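Local coordinates for protein acetyl-CoA acetyltransferase (Bacillus anthracis, PDB 3SS6) that probably catalyses the reversible condensation of two acetyl-CoA molecules to acetoacetyl-CoA and free CoA, as biosynthetic thiolases do, at residues A12-I17 against D198-P203; I17-G22 against D218-A223. One frame throughout, in Å; residues are numbered along the deposited sequence. Where two conformers were deposited one is given.

Contact 1 of 2, residues A12-I17 against D198-P203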
loop_
_atom_site.group_PDB
_atom_site.type_symbol
_atom_site.label_atom_id
_atom_site.label_comp_id
_atom_site.label_asym_id
_atom_site.label_seq_id
_atom_site.Cartn_x
_atom_site.Cartn_y
_atom_site.Cartn_z
ATOM N N ALA A 12 27.334 -19.522 -24.340
ATOM C CA ALA A 12 26.739 -19.754 -23.033
ATOM C C ALA A 12 27.357 -18.762 -22.065
ATOM O O ALA A 12 28.534 -18.879 -21.718
ATOM C CB ALA A 12 27.004 -21.183 -22.581
ATOM N N VAL A 13 26.574 -17.772 -21.651
ATOM C CA VAL A 13 27.099 -16.691 -20.822
ATOM C C VAL A 13 26.134 -16.343 -19.697
ATOM O O VAL A 13 24.962 -16.709 -19.744
ATOM C CB VAL A 13 27.392 -15.426 -21.647
ATOM C CG1 VAL A 13 28.587 -15.661 -22.571
ATOM C CG2 VAL A 13 26.156 -14.988 -22.435
ATOM N N ARG A 14 26.625 -15.629 -18.687
ATOM C CA ARG A 14 25.760 -15.257 -17.570
ATOM C C ARG A 14 26.236 -13.971 -16.935
ATOM O O ARG A 14 27.386 -13.600 -17.076
ATOM C CB ARG A 14 25.771 -16.360 -16.511
ATOM C CG ARG A 14 27.164 -16.599 -15.871
ATOM C CD ARG A 14 27.041 -17.635 -14.742
ATOM N NE ARG A 14 28.263 -17.925 -13.975
ATOM C CZ ARG A 14 28.657 -17.248 -12.893
ATOM N NH1 ARG A 14 27.978 -16.177 -12.465
ATOM N NH2 ARG A 14 29.744 -17.638 -12.232
ATOM N N SER A 15 25.344 -13.281 -16.232
ATOM C CA SER A 15 25.797 -12.181 -15.383
ATOM C C SER A 15 26.517 -12.798 -14.190
ATOM O O SER A 15 26.363 -13.995 -13.921
ATOM C CB SER A 15 24.592 -11.371 -14.887
ATOM O OG SER A 15 23.822 -12.124 -13.952
ATOM N N PRO A 16 27.291 -11.988 -13.450
ATOM C CA PRO A 16 27.656 -12.480 -12.121
ATOM C C PRO A 16 26.369 -12.543 -11.299
ATOM O O PRO A 16 25.369 -11.909 -11.663
ATOM C CB PRO A 16 28.590 -11.380 -11.561
ATOM C CG PRO A 16 28.812 -10.397 -12.694
ATOM C CD PRO A 16 27.626 -10.567 -13.624
ATOM N N ILE A 17 26.395 -13.295 -10.203
ATOM C CA ILE A 17 25.204 -13.433 -9.361
ATOM C C ILE A 17 25.299 -12.464 -8.188
ATOM O O ILE A 17 26.246 -12.521 -7.395
ATOM C CB ILE A 17 25.032 -14.882 -8.870
ATOM C CG1 ILE A 17 24.854 -15.823 -10.071
ATOM C CG2 ILE A 17 23.833 -14.984 -7.922
ATOM C CD1 ILE A 17 25.013 -17.296 -9.734
ATOM N N ASP A 198 35.879 -16.481 -15.692
ATOM C CA ASP A 198 36.182 -15.260 -16.429
ATOM C C ASP A 198 35.492 -15.201 -17.791
ATOM O O ASP A 198 34.901 -14.182 -18.153
ATOM C CB ASP A 198 37.697 -15.155 -16.649
ATOM C CG ASP A 198 38.444 -14.757 -15.403
ATOM O OD1 ASP A 198 37.823 -14.623 -14.333
ATOM O OD2 ASP A 198 39.676 -14.581 -15.496
ATOM N N ASP A 199 35.576 -16.287 -18.549
ATOM C CA ASP A 199 35.048 -16.326 -19.915
ATOM C C ASP A 199 33.523 -16.251 -19.958
ATOM O O ASP A 199 32.940 -15.609 -20.838
ATOM C CB ASP A 199 35.491 -17.604 -20.636
ATOM C CG ASP A 199 36.977 -17.629 -20.944
ATOM O OD1 ASP A 199 37.562 -16.550 -21.169
ATOM O OD2 ASP A 199 37.553 -18.739 -20.970
ATOM N N GLN A 200 32.874 -16.929 -19.018
ATOM C CA GLN A 200 31.425 -17.049 -19.074
ATOM C C GLN A 200 30.672 -15.836 -18.528
ATOM O O GLN A 200 29.496 -15.670 -18.827
ATOM C CB GLN A 200 30.954 -18.307 -18.341
ATOM C CG GLN A 200 31.012 -18.198 -16.810
ATOM C CD GLN A 200 30.891 -19.547 -16.130
ATOM O OE1 GLN A 200 29.945 -19.795 -15.379
ATOM N NE2 GLN A 200 31.859 -20.431 -16.386
ATOM N N ILE A 201 31.342 -14.998 -17.743
ATOM C CA ILE A 201 30.663 -13.881 -17.077
ATOM C C ILE A 201 30.643 -12.628 -17.938
ATOM O O ILE A 201 31.662 -12.250 -18.535
ATOM C CB ILE A 201 31.282 -13.567 -15.690
ATOM C CG1 ILE A 201 30.850 -14.629 -14.672
ATOM C CG2 ILE A 201 30.843 -12.182 -15.194
ATOM C CD1 ILE A 201 31.532 -14.511 -13.308
ATOM N N VAL A 202 29.462 -12.026 -18.024
ATOM C CA VAL A 202 29.245 -10.755 -18.705
ATOM C C VAL A 202 29.054 -9.688 -17.636
ATOM O O VAL A 202 28.112 -9.760 -16.855
ATOM C CB VAL A 202 27.948 -10.816 -19.525
ATOM C CG1 VAL A 202 27.674 -9.496 -20.221
ATOM C CG2 VAL A 202 28.010 -11.969 -20.539
ATOM N N PRO A 203 29.950 -8.695 -17.587
ATOM C CA PRO A 203 29.795 -7.664 -16.555
ATOM C C PRO A 203 28.551 -6.824 -16.797
ATOM O O PRO A 203 28.180 -6.561 -17.946
ATOM C CB PRO A 203 31.055 -6.809 -16.715
ATOM C CG PRO A 203 31.529 -7.084 -18.102
ATOM C CD PRO A 203 31.184 -8.515 -18.369
HETATM O O HOH W 1 29.697 -20.688 -12.777
#

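Contact 2 of 2, residues I17-G22 against D218-A223. With SO4 (sulfate ion), chain C.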
loop_
_atom_site.group_PDB
_atom_site.type_symbol
_atom_site.label_atom_id
_atom_site.label_comp_id
_atom_site.label_asym_id
_atom_site.label_seq_id
_atom_site.Cartn_x
_atom_site.Cartn_y
_atom_site.Cartn_z
ATOM N N ILE A 17 26.395 -13.295 -10.203
ATOM C CA ILE A 17 25.204 -13.433 -9.361
ATOM C C ILE A 17 25.299 -12.464 -8.188
ATOM O O ILE A 17 26.246 -12.521 -7.395
ATOM C CB ILE A 17 25.032 -14.882 -8.870
ATOM C CG1 ILE A 17 24.854 -15.823 -10.071
ATOM C CG2 ILE A 17 23.833 -14.984 -7.922
ATOM C CD1 ILE A 17 25.013 -17.296 -9.734
ATOM N N GLY A 18 24.318 -11.570 -8.101
ATOM C CA GLY A 18 24.240 -10.599 -7.019
ATOM C C GLY A 18 23.570 -11.149 -5.767
ATOM O O GLY A 18 22.760 -12.080 -5.833
ATOM N N THR A 19 23.933 -10.586 -4.617
ATOM C CA THR A 19 23.270 -10.937 -3.362
ATOM C C THR A 19 22.048 -10.051 -3.165
ATOM O O THR A 19 21.929 -8.995 -3.773
ATOM C CB THR A 19 24.204 -10.777 -2.143
ATOM O OG1 THR A 19 24.720 -9.441 -2.103
ATOM C CG2 THR A 19 25.348 -11.761 -2.217
ATOM N N PHE A 20 21.130 -10.497 -2.317
ATOM C CA PHE A 20 19.905 -9.744 -2.077
ATOM C C PHE A 20 20.206 -8.364 -1.526
ATOM O O PHE A 20 20.885 -8.220 -0.504
ATOM C CB PHE A 20 18.986 -10.512 -1.129
ATOM C CG PHE A 20 17.574 -9.991 -1.111
ATOM C CD1 PHE A 20 17.135 -9.175 -0.086
ATOM C CD2 PHE A 20 16.699 -10.297 -2.146
ATOM C CE1 PHE A 20 15.831 -8.690 -0.083
ATOM C CE2 PHE A 20 15.401 -9.818 -2.146
ATOM C CZ PHE A 20 14.974 -9.009 -1.115
ATOM N N GLY A 21 19.709 -7.342 -2.213
ATOM C CA GLY A 21 19.986 -5.973 -1.820
ATOM C C GLY A 21 21.405 -5.548 -2.155
ATOM O O GLY A 21 21.872 -4.505 -1.686
ATOM N N GLY A 22 22.079 -6.351 -2.977
ATOM C CA GLY A 22 23.473 -6.107 -3.341
ATOM C C GLY A 22 23.651 -5.279 -4.608
ATOM O O GLY A 22 22.940 -4.299 -4.832
ATOM N N ASP A 218 30.883 -12.624 -8.938
ATOM C CA ASP A 218 29.866 -13.211 -8.063
ATOM C C ASP A 218 30.079 -12.729 -6.632
ATOM O O ASP A 218 31.203 -12.775 -6.116
ATOM C CB ASP A 218 29.971 -14.739 -8.115
ATOM C CG ASP A 218 29.663 -15.301 -9.496
ATOM O OD1 ASP A 218 28.581 -14.985 -10.050
ATOM O OD2 ASP A 218 30.499 -16.069 -10.024
ATOM N N GLU A 219 29.020 -12.265 -5.976
ATOM C CA GLU A 219 29.248 -11.659 -4.671
ATOM C C GLU A 219 28.716 -12.468 -3.488
ATOM O O GLU A 219 28.926 -12.079 -2.334
ATOM C CB GLU A 219 28.805 -10.184 -4.627
ATOM C CG GLU A 219 27.351 -9.987 -4.891
ATOM C CD GLU A 219 26.868 -8.535 -4.759
ATOM O OE1 GLU A 219 27.632 -7.599 -4.423
ATOM O OE2 GLU A 219 25.675 -8.336 -4.986
ATOM N N HIS A 220 28.089 -13.613 -3.764
ATOM C CA HIS A 220 27.566 -14.445 -2.674
ATOM C C HIS A 220 28.641 -15.245 -1.921
ATOM O O HIS A 220 28.525 -15.437 -0.718
ATOM C CB HIS A 220 26.448 -15.391 -3.152
ATOM C CG HIS A 220 25.545 -15.848 -2.048
ATOM N ND1 HIS A 220 24.501 -15.078 -1.581
ATOM C CD2 HIS A 220 25.540 -16.980 -1.305
ATOM C CE1 HIS A 220 23.882 -15.721 -0.606
ATOM N NE2 HIS A 220 24.492 -16.877 -0.418
ATOM N N PRO A 221 29.671 -15.744 -2.624
ATOM C CA PRO A 221 30.654 -16.545 -1.884
ATOM C C PRO A 221 31.336 -15.730 -0.791
ATOM O O PRO A 221 31.662 -14.557 -1.014
ATOM C CB PRO A 221 31.651 -16.954 -2.967
ATOM C CG PRO A 221 30.773 -17.062 -4.214
ATOM C CD PRO A 221 29.862 -15.846 -4.083
ATOM N N ARG A 222 31.541 -16.346 0.371
ATOM C CA ARG A 222 32.068 -15.647 1.541
ATOM C C ARG A 222 33.312 -16.317 2.098
ATOM O O ARG A 222 33.265 -17.471 2.508
ATOM C CB ARG A 222 31.037 -15.619 2.666
ATOM C CG ARG A 222 29.733 -14.909 2.357
ATOM C CD ARG A 222 28.733 -15.149 3.502
ATOM N NE ARG A 222 29.222 -14.628 4.783
ATOM C CZ ARG A 222 28.594 -14.785 5.949
ATOM N NH1 ARG A 222 27.451 -15.458 6.006
ATOM N NH2 ARG A 222 29.111 -14.273 7.061
ATOM N N ALA A 223 34.407 -15.577 2.156
ATOM C CA ALA A 223 35.631 -16.108 2.752
ATOM C C ALA A 223 35.470 -16.337 4.259
ATOM O O ALA A 223 36.190 -17.144 4.854
ATOM C CB ALA A 223 36.799 -15.178 2.469
HETATM S S SO4 C . 33.697 -12.136 2.500
HETATM O O1 SO4 C . 34.067 -12.910 1.312
HETATM O O2 SO4 C . 34.573 -10.969 2.598
HETATM O O3 SO4 C . 32.306 -11.694 2.387
HETATM O O4 SO4 C . 33.848 -12.953 3.707
HETATM O O HOH W 2 27.265 -14.833 -6.244
#

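Contact 1 of 2, residues A12-I17 against D198-P203
Val13 packs through CB against CG2 of Val202 at 3.7 Å, and its CA lies 3.3 Å from Gln200 O, a bent CA-H...O contact. Arg14 has the largest share of the contact. Its backbone makes both hydrogen bonds of a single beta bridge to Ile201: Arg14 N donates to Gln200 O at 2.9 Å, and Val202 N donates to Arg14 O at 2.8 Å. With chi1 at 63°, CG of Arg14 lies between its own N and C, and the extended chain carries NE to Gln200 OE1 (2.9 Å, 162° at the hydrogen). The guanidinium and amide planes stand almost perpendicular, 87° apart. A water accepts a weak bond from Arg14 NH2 and donates to Gln200 OE1. Ile201 lays CG1 over the centre of one guanidinium face. Arg14 NH1 bonds to Ser15 O and forms a salt bridge with Asp218 OD1, so the group is held in several directions. Ser15 turns its OG to Pro16 O, at 2.8 Å. Pro16 CG rests on Ile201 CG2 at 3.7 Å.

The loop between helix 174-194 and strand 204-207 is thus bound to strand 7-19, a central strand of the mixed sheet. Val13 packs on helix 29-43, which Val202 also touches at Glu39. Helix 352-370 meets Arg14 and Gln200.

Contact 2 of 2, residues I17-G22 against D218-A223
Ile17 and Asp218 are joined by a hydrogen bond between backbone and side chain: Ile17 N donates to Asp218 OD1 at 2.8 Å. The carboxylate uses its anti lone pair here. One direct backbone bond joins the segments, from Glu219 N to Ile17 O at 3.1 Å and almost straight at 174°. A water adds a second link, donating to Ile17 O and accepting from His220 N.

The Glu219 carboxylate supplies the other polar grip. Its chi1 of 61° and extended chain bring OE2 to Thr19 N at 2.9 Å. The donor approaches on the anti side, 23° out of the carboxylate plane. Thr19 OG1 lies 3.2 Å from OE2, a weak bond at best. Ala23 N also donates to OE2. Thr19 to Gly22 form a type II beta turn, closed by Gly22 N to Thr19 O at 2.8 Å. The turn brings Gly22 CA to 3.5 Å from Glu219 OE2.

Van der Waals contact is slight: Thr19 CG2 lies obliquely to the His220 ring, 3.5 Å from ND1.

Glu219 OE2 thus accepts from main-chain N-H groups, while Asp218 OD1 is shared between the Ile17 amide and Arg14. Both acids bind the end of strand 7-19 to the 218-223 loop, and Glu219 also holds the turn. The amide donors around Glu219 OE2 would be expected to favour its charged form.

The centres of contacts 1 and 2 lie 14 Å apart. Both use strand 7-19, a central strand of the mixed sheet, and they share Ile17. The chain order is 12-17, 17-22, 198-203, 218-223, so the contacts cross. The two later segments flank the small antiparallel hairpin of strands 204-207 and 212-215. Asp218 joins the contacts directly, with its OD1 2.8 Å from Arg14 NH1. Ile201 CD1 also packs against its carboxylate. All four segments belong to the N-terminal thiolase domain. Together the contacts bind both ends of the hairpin region to one early strand of the fold.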